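Local coordinates for uncharacterized protein 14 (Sulfolobus islandicus filamentous virus, PDB 2H36) that is of unknown function but belongs to the DUF1374 family, related to the anti-CRISPR protein AcrID1, and so may act against host CRISPR immunity, at residues L27-F31 / Y86-F90; P45-E50 / N97-Y102. All coordinates share one frame; numbering follows the deposited sequence.

Contact 1: residues L27-F31 / Y86-F90; sequences LDFLF and YKLEF
The rings of F31 and Y86 form an offset stack, with centroids 4.3 Å apart and planes inclined by 18°. The overlap is partial: Y86 CE1 stands 3.7 Å above the F31 plane, displaced toward the rim of the ring. CB of Y86 faces segment 27-31, and chi1 of -169°, with CG anti to the backbone N, carries the ring out to F31. L88 meets the F31 ring at its edge, CD2 coming 3.7 Å from F31 CZ, and the two side chains run at about a right angle.

This is the packing of a helix on one face of an antiparallel sheet: Y86 and L88, two apart on strand 85-94, both aim at segment 27-31, the last part of helix 19-30 and the residue after it, whereas K87 between them points away. F38 of strand 37-42 touches L27, L30, Y86 and L88, and Y78 meets F31 edge-to-face.

Purely apolar contacts continue along the strand from L27. Its CD1 branch approaches the edge of the F90 ring, 4.2 Å from F90 CZ, while its CD2 branch sits 4.4 Å from L88 CD1.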
ATOM      1  N   LEU A  27       2.887   3.521  -6.068  1.00 27.49           N
ATOM      2  CA  LEU A  27       2.613   4.598  -5.133  1.00 26.83           C
ATOM      3  C   LEU A  27       3.739   5.611  -5.286  1.00 26.71           C
ATOM      4  O   LEU A  27       3.483   6.772  -5.554  1.00 26.39           O
ATOM      5  CB  LEU A  27       2.330   4.056  -3.737  1.00 26.77           C
ATOM      6  CG  LEU A  27       0.990   3.347  -3.495  1.00 26.37           C
ATOM      7  CD1 LEU A  27       0.831   3.023  -2.008  1.00 26.99           C
ATOM      8  CD2 LEU A  27      -0.192   4.157  -3.950  1.00 25.02           C
ATOM      9  N   ASP A  28       4.981   5.159  -5.152  1.00 27.15           N
ATOM     10  CA  ASP A  28       6.145   6.032  -5.373  1.00 27.51           C
ATOM     11  C   ASP A  28       5.855   7.073  -6.439  1.00 27.27           C
ATOM     12  O   ASP A  28       6.089   8.264  -6.231  1.00 27.39           O
ATOM     13  CB  ASP A  28       7.369   5.217  -5.819  1.00 27.95           C
ATOM     14  CG  ASP A  28       8.338   4.937  -4.687  1.00 29.16           C
ATOM     15  OD1 ASP A  28       9.551   4.747  -4.976  1.00 29.85           O
ATOM     16  OD2 ASP A  28       7.887   4.919  -3.515  1.00 30.52           O
ATOM     17  N   PHE A  29       5.352   6.599  -7.581  1.00 27.03           N
ATOM     18  CA  PHE A  29       5.054   7.440  -8.740  1.00 26.59           C
ATOM     19  C   PHE A  29       3.892   8.362  -8.419  1.00 26.75           C
ATOM     20  O   PHE A  29       3.997   9.584  -8.527  1.00 26.75           O
ATOM     21  CB  PHE A  29       4.725   6.564  -9.960  1.00 25.87           C
ATOM     22  CG  PHE A  29       4.379   7.343 -11.189  1.00 25.00           C
ATOM     23  CD1 PHE A  29       5.326   8.150 -11.809  1.00 24.48           C
ATOM     24  CD2 PHE A  29       3.105   7.272 -11.730  1.00 23.92           C
ATOM     25  CE1 PHE A  29       5.003   8.876 -12.951  1.00 24.34           C
ATOM     26  CE2 PHE A  29       2.773   7.999 -12.871  1.00 23.38           C
ATOM     27  CZ  PHE A  29       3.723   8.797 -13.481  1.00 24.24           C
ATOM     28  N   LEU A  30       2.804   7.741  -7.982  1.00 27.02           N
ATOM     29  CA  LEU A  30       1.534   8.391  -7.722  1.00 27.37           C
ATOM     30  C   LEU A  30       1.568   9.435  -6.602  1.00 27.68           C
ATOM     31  O   LEU A  30       0.629  10.220  -6.451  1.00 28.13           O
ATOM     32  CB  LEU A  30       0.503   7.304  -7.396  1.00 27.30           C
ATOM     33  CG  LEU A  30      -0.359   6.683  -8.509  1.00 26.69           C
ATOM     34  CD1 LEU A  30      -0.051   7.188  -9.911  1.00 24.73           C
ATOM     35  CD2 LEU A  30      -0.308   5.161  -8.434  1.00 26.02           C
ATOM     36  N   PHE A  31       2.642   9.437  -5.820  1.00 27.88           N
ATOM     37  CA  PHE A  31       2.783  10.354  -4.696  1.00 27.82           C
ATOM     38  C   PHE A  31       3.524  11.615  -5.079  1.00 27.47           C
ATOM     39  O   PHE A  31       3.587  12.560  -4.298  1.00 27.70           O
ATOM     40  CB  PHE A  31       3.485   9.670  -3.519  1.00 28.34           C
ATOM     41  CG  PHE A  31       2.552   9.262  -2.426  1.00 29.54           C
ATOM     42  CD1 PHE A  31       2.506   9.992  -1.231  0.70 30.71           C
ATOM     43  CD2 PHE A  31       1.704   8.163  -2.588  0.70 29.97           C
ATOM     44  CE1 PHE A  31       1.638   9.632  -0.204  0.70 30.83           C
ATOM     45  CE2 PHE A  31       0.829   7.787  -1.579  0.70 30.37           C
ATOM     46  CZ  PHE A  31       0.793   8.522  -0.380  0.70 30.80           C
ATOM     47  N   TYR A  86      -2.008  15.390   2.440  1.00 31.11           N
ATOM     48  CA  TYR A  86      -2.103  14.373   1.401  1.00 31.32           C
ATOM     49  C   TYR A  86      -2.933  13.238   1.982  1.00 31.35           C
ATOM     50  O   TYR A  86      -2.553  12.643   3.004  1.00 31.55           O
ATOM     51  CB  TYR A  86      -0.760  13.822   0.918  1.00 31.53           C
ATOM     52  CG  TYR A  86      -0.927  12.986  -0.331  1.00 32.00           C
ATOM     53  CD1 TYR A  86      -1.586  11.751  -0.290  1.00 32.43           C
ATOM     54  CD2 TYR A  86      -0.459  13.439  -1.562  1.00 31.92           C
ATOM     55  CE1 TYR A  86      -1.765  10.991  -1.438  1.00 32.60           C
ATOM     56  CE2 TYR A  86      -0.633  12.686  -2.719  1.00 32.22           C
ATOM     57  CZ  TYR A  86      -1.287  11.463  -2.646  1.00 32.25           C
ATOM     58  OH  TYR A  86      -1.462  10.711  -3.780  1.00 32.61           O
ATOM     59  N   LYS A  87      -4.050  12.930   1.323  1.00 31.04           N
ATOM     60  CA  LYS A  87      -4.916  11.828   1.745  1.00 30.64           C
ATOM     61  C   LYS A  87      -4.831  10.583   0.880  1.00 30.53           C
ATOM     62  O   LYS A  87      -5.177  10.619  -0.298  1.00 30.51           O
ATOM     63  CB  LYS A  87      -6.383  12.245   1.722  1.00 30.50           C
ATOM     64  CG  LYS A  87      -6.710  13.487   2.534  1.00 30.67           C
ATOM     65  CD  LYS A  87      -6.940  13.140   3.975  1.00 30.71           C
ATOM     66  CE  LYS A  87      -6.994  14.377   4.827  1.00 31.51           C
ATOM     67  NZ  LYS A  87      -7.310  14.015   6.240  1.00 31.88           N
ATOM     68  N   LEU A  88      -4.359   9.490   1.475  1.00 30.49           N
ATOM     69  CA  LEU A  88      -4.279   8.196   0.800  1.00 30.51           C
ATOM     70  C   LEU A  88      -5.407   7.393   1.434  1.00 30.83           C
ATOM     71  O   LEU A  88      -5.611   7.469   2.645  1.00 31.09           O
ATOM     72  CB  LEU A  88      -2.870   7.631   0.921  1.00 30.51           C
ATOM     73  CG  LEU A  88      -2.664   6.191   0.467  1.00 29.64           C
ATOM     74  CD1 LEU A  88      -2.802   6.112  -1.044  1.00 30.45           C
ATOM     75  CD2 LEU A  88      -1.309   5.713   0.915  1.00 27.32           C
ATOM     76  N   GLU A  89      -6.116   6.604   0.631  1.00 31.09           N
ATOM     77  CA  GLU A  89      -7.239   5.820   1.158  1.00 31.25           C
ATOM     78  C   GLU A  89      -7.306   4.408   0.594  1.00 31.19           C
ATOM     79  O   GLU A  89      -7.376   4.234  -0.626  1.00 31.59           O
ATOM     80  CB  GLU A  89      -8.535   6.553   0.856  1.00 31.11           C
ATOM     81  CG  GLU A  89      -9.784   5.826   1.285  1.00 32.70           C
ATOM     82  CD  GLU A  89     -11.039   6.643   0.990  1.00 34.52           C
ATOM     83  OE1 GLU A  89     -11.364   7.551   1.796  1.00 34.61           O
ATOM     84  OE2 GLU A  89     -11.691   6.379  -0.053  1.00 34.60           O
ATOM     85  N   PHE A  90      -7.287   3.406   1.476  1.00 31.05           N
ATOM     86  CA  PHE A  90      -7.405   1.994   1.057  1.00 30.91           C
ATOM     87  C   PHE A  90      -8.698   1.307   1.447  1.00 30.89           C
ATOM     88  O   PHE A  90      -9.026   1.230   2.636  1.00 31.18           O
ATOM     89  CB  PHE A  90      -6.340   1.127   1.711  1.00 30.72           C
ATOM     90  CG  PHE A  90      -4.930   1.488   1.327  1.00 31.46           C
ATOM     91  CD1 PHE A  90      -4.219   2.446   2.047  1.00 31.39           C
ATOM     92  CD2 PHE A  90      -4.296   0.847   0.271  1.00 31.18           C
ATOM     93  CE1 PHE A  90      -2.918   2.769   1.708  1.00 30.76           C
ATOM     94  CE2 PHE A  90      -2.990   1.167  -0.065  1.00 31.04           C
ATOM     95  CZ  PHE A  90      -2.303   2.130   0.653  1.00 30.64           C
TER

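Contact 2: residues P45-E50 / N97-Y102; sequences PLKVTE and NKIYIY
P45 lies over the face of the Y102 ring in a CH-pi contact: its CB is 3.6 Å from the ring centroid and only 7° off the ring normal, so it sits almost exactly above the centre. P45 CG reaches farther out along the same face, 3.5 Å from Y102 CZ.

K47 and Y100 run alongside each other and point the same way. The lysine chain starts with CG anti to the backbone N (chi1 -167°) and stays extended, which carries it along the tyrosine; K47 CG comes to 3.7 Å from Y100 CE2 and K47 CE to 3.6 Å from Y100 OH. On the other face of the sheet V48 and I99 are set obliquely, with V48 CG1 3.8 Å from I99 CB. The same methyl also approaches I101 CD1, while L46 faces I101 through their CB atoms.

The backbones that set these pairings are antiparallel: the N-to-C directions of strands 45-49 and 98-102 make an angle of 156°. L46 and I101 form a hydrogen-bonded pair, with L46 N donating to I101 O at 2.9 Å and I101 N returning to L46 O; I99 N donates to V48 O, whereas the V48 N to I99 O bond is weak.

At the end of the ladder T49 is the N-cap of helix 50-55, its OG1 bonded to E52 N, and E50 forms a salt bridge with K94 of strand 85-94. L46 and V48 touch L23 and A20 of helix 19-30, V48 and I99 meet Y53 of helix 50-55, and Y100 and Y102 continue the backbone ladder to R93 and T91 of strand 85-94.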
ATOM      1  N   PRO A  45      -8.742  -8.515  -5.720  1.00 29.52           N
ATOM      2  CA  PRO A  45      -8.065  -7.653  -4.752  1.00 29.56           C
ATOM      3  C   PRO A  45      -6.580  -7.988  -4.630  1.00 29.59           C
ATOM      4  O   PRO A  45      -6.186  -9.132  -4.835  1.00 29.56           O
ATOM      5  CB  PRO A  45      -8.806  -7.940  -3.446  1.00 29.32           C
ATOM      6  CG  PRO A  45      -9.306  -9.319  -3.608  1.00 29.56           C
ATOM      7  CD  PRO A  45      -9.678  -9.439  -5.057  1.00 29.57           C
ATOM      8  N   LEU A  46      -5.769  -6.981  -4.321  1.00 29.82           N
ATOM      9  CA  LEU A  46      -4.339  -7.160  -4.218  1.00 30.01           C
ATOM     10  C   LEU A  46      -3.998  -7.651  -2.834  1.00 30.18           C
ATOM     11  O   LEU A  46      -4.025  -6.872  -1.886  1.00 30.37           O
ATOM     12  CB  LEU A  46      -3.629  -5.844  -4.472  1.00 30.05           C
ATOM     13  CG  LEU A  46      -2.122  -6.015  -4.599  1.00 30.72           C
ATOM     14  CD1 LEU A  46      -1.777  -6.269  -6.047  1.00 31.66           C
ATOM     15  CD2 LEU A  46      -1.404  -4.787  -4.097  1.00 31.84           C
ATOM     16  N   LYS A  47      -3.692  -8.948  -2.734  1.00 30.39           N
ATOM     17  CA  LYS A  47      -3.360  -9.633  -1.470  1.00 30.53           C
ATOM     18  C   LYS A  47      -2.077  -9.040  -0.890  1.00 30.35           C
ATOM     19  O   LYS A  47      -1.206  -8.592  -1.626  1.00 30.77           O
ATOM     20  CB  LYS A  47      -3.229 -11.133  -1.723  1.00 30.69           C
ATOM     21  CG  LYS A  47      -3.189 -12.019  -0.498  1.00 31.57           C
ATOM     22  CD  LYS A  47      -2.818 -13.430  -0.944  1.00 33.88           C
ATOM     23  CE  LYS A  47      -3.109 -14.464   0.127  1.00 35.08           C
ATOM     24  NZ  LYS A  47      -3.338 -15.830  -0.449  1.00 35.35           N
ATOM     25  N   VAL A  48      -2.054  -8.938   0.459  1.00 30.01           N
ATOM     26  CA  VAL A  48      -0.907  -8.315   1.088  1.00 29.73           C
ATOM     27  C   VAL A  48      -0.883  -8.668   2.565  1.00 29.38           C
ATOM     28  O   VAL A  48      -1.915  -8.913   3.164  1.00 28.85           O
ATOM     29  CB  VAL A  48      -1.104  -6.781   0.806  1.00 29.95           C
ATOM     30  CG1 VAL A  48      -1.327  -5.942   2.077  1.00 30.55           C
ATOM     31  CG2 VAL A  48       0.032  -6.247  -0.031  1.00 29.84           C
ATOM     32  N   THR A  49       0.298  -8.729   3.153  1.00 29.77           N
ATOM     33  CA  THR A  49       0.377  -9.107   4.559  1.00 30.15           C
ATOM     34  C   THR A  49       0.258  -7.842   5.388  1.00 30.66           C
ATOM     35  O   THR A  49       0.393  -6.744   4.844  1.00 30.97           O
ATOM     36  CB  THR A  49       1.661  -9.888   4.883  1.00 29.74           C
ATOM     37  OG1 THR A  49       2.752  -8.979   5.039  1.00 29.56           O
ATOM     38  CG2 THR A  49       1.971 -10.847   3.762  1.00 29.32           C
ATOM     39  N   GLU A  50      -0.020  -7.991   6.684  1.00 31.21           N
ATOM     40  CA  GLU A  50      -0.194  -6.837   7.571  1.00 31.86           C
ATOM     41  C   GLU A  50       1.037  -5.926   7.541  1.00 32.00           C
ATOM     42  O   GLU A  50       0.911  -4.702   7.421  1.00 31.90           O
ATOM     43  CB  GLU A  50      -0.511  -7.284   9.005  1.00 31.66           C
ATOM     44  CG  GLU A  50      -1.933  -7.814   9.202  1.00 32.13           C
ATOM     45  CD  GLU A  50      -2.101  -8.672  10.472  1.00 32.89           C
ATOM     46  OE1 GLU A  50      -1.275  -9.596  10.715  1.00 34.10           O
ATOM     47  OE2 GLU A  50      -3.086  -8.441  11.215  1.00 33.87           O
ATOM     48  N   ASN A  97      -5.248 -11.413   8.894  1.00 32.86           N
ATOM     49  CA  ASN A  97      -3.772 -11.263   8.904  1.00 32.25           C
ATOM     50  C   ASN A  97      -3.306 -11.000   7.447  1.00 31.68           C
ATOM     51  O   ASN A  97      -2.200 -10.468   7.235  1.00 32.11           O
ATOM     52  CB  ASN A  97      -2.794 -12.133   9.784  1.00 32.16           C
ATOM     53  CG  ASN A  97      -3.511 -13.088  10.789  1.00 32.65           C
ATOM     54  OD1 ASN A  97      -4.668 -12.887  11.181  1.00 32.77           O
ATOM     55  ND2 ASN A  97      -2.776 -14.117  11.231  1.00 32.33           N
ATOM     56  N   LYS A  98      -4.234 -11.220   6.469  1.00 30.46           N
ATOM     57  CA  LYS A  98      -3.846 -10.986   5.072  1.00 29.20           C
ATOM     58  C   LYS A  98      -4.860  -9.948   4.619  1.00 28.46           C
ATOM     59  O   LYS A  98      -6.065 -10.122   4.782  1.00 28.62           O
ATOM     60  CB  LYS A  98      -3.830 -12.166   4.080  1.00 29.17           C
ATOM     61  CG  LYS A  98      -3.694 -13.569   4.640  1.00 29.17           C
ATOM     62  CD  LYS A  98      -2.398 -13.799   5.384  1.00 29.38           C
ATOM     63  CE  LYS A  98      -2.648 -14.928   6.424  1.00 29.98           C
ATOM     64  NZ  LYS A  98      -1.576 -14.856   7.502  1.00 31.56           N
ATOM     65  N   ILE A  99      -4.359  -8.870   4.040  1.00 27.51           N
ATOM     66  CA  ILE A  99      -5.184  -7.745   3.638  1.00 26.31           C
ATOM     67  C   ILE A  99      -5.450  -7.784   2.137  1.00 25.89           C
ATOM     68  O   ILE A  99      -4.524  -7.856   1.331  1.00 25.34           O
ATOM     69  CB  ILE A  99      -4.522  -6.425   4.076  1.00 26.19           C
ATOM     70  CG1 ILE A  99      -4.349  -6.445   5.596  1.00 25.19           C
ATOM     71  CG2 ILE A  99      -5.322  -5.215   3.592  1.00 25.95           C
ATOM     72  CD1 ILE A  99      -3.709  -5.232   6.150  1.00 25.34           C
ATOM     73  N   TYR A 100      -6.734  -7.759   1.786  1.00 25.70           N
ATOM     74  CA  TYR A 100      -7.177  -7.849   0.401  1.00 25.54           C
ATOM     75  C   TYR A 100      -7.706  -6.501  -0.019  1.00 25.82           C
ATOM     76  O   TYR A 100      -8.872  -6.185   0.249  1.00 25.89           O
ATOM     77  CB  TYR A 100      -8.264  -8.920   0.240  1.00 25.11           C
ATOM     78  CG  TYR A 100      -7.782 -10.322   0.554  1.00 24.73           C
ATOM     79  CD1 TYR A 100      -7.833 -10.815   1.857  1.00 23.83           C
ATOM     80  CD2 TYR A 100      -7.261 -11.147  -0.445  1.00 24.88           C
ATOM     81  CE1 TYR A 100      -7.385 -12.087   2.165  1.00 24.24           C
ATOM     82  CE2 TYR A 100      -6.802 -12.439  -0.145  1.00 25.35           C
ATOM     83  CZ  TYR A 100      -6.870 -12.900   1.169  1.00 24.84           C
ATOM     84  OH  TYR A 100      -6.431 -14.163   1.504  1.00 24.17           O
ATOM     85  N   ILE A 101      -6.834  -5.711  -0.655  1.00 25.83           N
ATOM     86  CA  ILE A 101      -7.161  -4.363  -1.125  1.00 25.70           C
ATOM     87  C   ILE A 101      -8.025  -4.412  -2.373  1.00 26.06           C
ATOM     88  O   ILE A 101      -7.634  -4.983  -3.393  1.00 25.88           O
ATOM     89  CB  ILE A 101      -5.885  -3.562  -1.466  1.00 25.72           C
ATOM     90  CG1 ILE A 101      -4.987  -3.451  -0.233  1.00 25.41           C
ATOM     91  CG2 ILE A 101      -6.240  -2.176  -2.039  1.00 24.59           C
ATOM     92  CD1 ILE A 101      -3.534  -3.175  -0.554  1.00 25.02           C
ATOM     93  N   TYR A 102      -9.197  -3.795  -2.293  1.00 26.54           N
ATOM     94  CA  TYR A 102     -10.049  -3.651  -3.459  1.00 27.32           C
ATOM     95  C   TYR A 102      -9.884  -2.293  -4.137  1.00 28.57           C
ATOM     96  O   TYR A 102     -10.158  -2.158  -5.329  1.00 28.88           O
ATOM     97  CB  TYR A 102     -11.498  -3.900  -3.094  1.00 26.47           C
ATOM     98  CG  TYR A 102     -11.806  -5.354  -2.871  1.00 26.28           C
ATOM     99  CD1 TYR A 102     -11.580  -5.962  -1.623  1.00 25.38           C
ATOM    100  CD2 TYR A 102     -12.327  -6.135  -3.902  1.00 25.63           C
ATOM    101  CE1 TYR A 102     -11.864  -7.313  -1.416  1.00 24.42           C
ATOM    102  CE2 TYR A 102     -12.616  -7.483  -3.704  1.00 25.29           C
ATOM    103  CZ  TYR A 102     -12.385  -8.064  -2.462  1.00 25.28           C
ATOM    104  OH  TYR A 102     -12.682  -9.395  -2.279  1.00 25.76           O
TER

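Overall arrangement
The centres of contacts 1 and 2 lie about 17 Å apart, and their segments alternate along the chain: 27-31, 45-50, 86-90, then 97-102. Both reach the same antiparallel sheet, in which strands 85-94 and 98-109 are consecutive in the chain and adjacent in space. Contact 1 joins the sheet to the C-terminal end of helix 19-30; contact 2 is a strand pairing within the sheet, whose L46 and V48 reach residues nearer the start of that helix. The two touch directly where F90 CD2 packs 4.2 Å from I101 CD1. The helix thus spans both regions, and the interleaved segments tie early and late parts of the chain into one alpha+beta domain built on an antiparallel sheet.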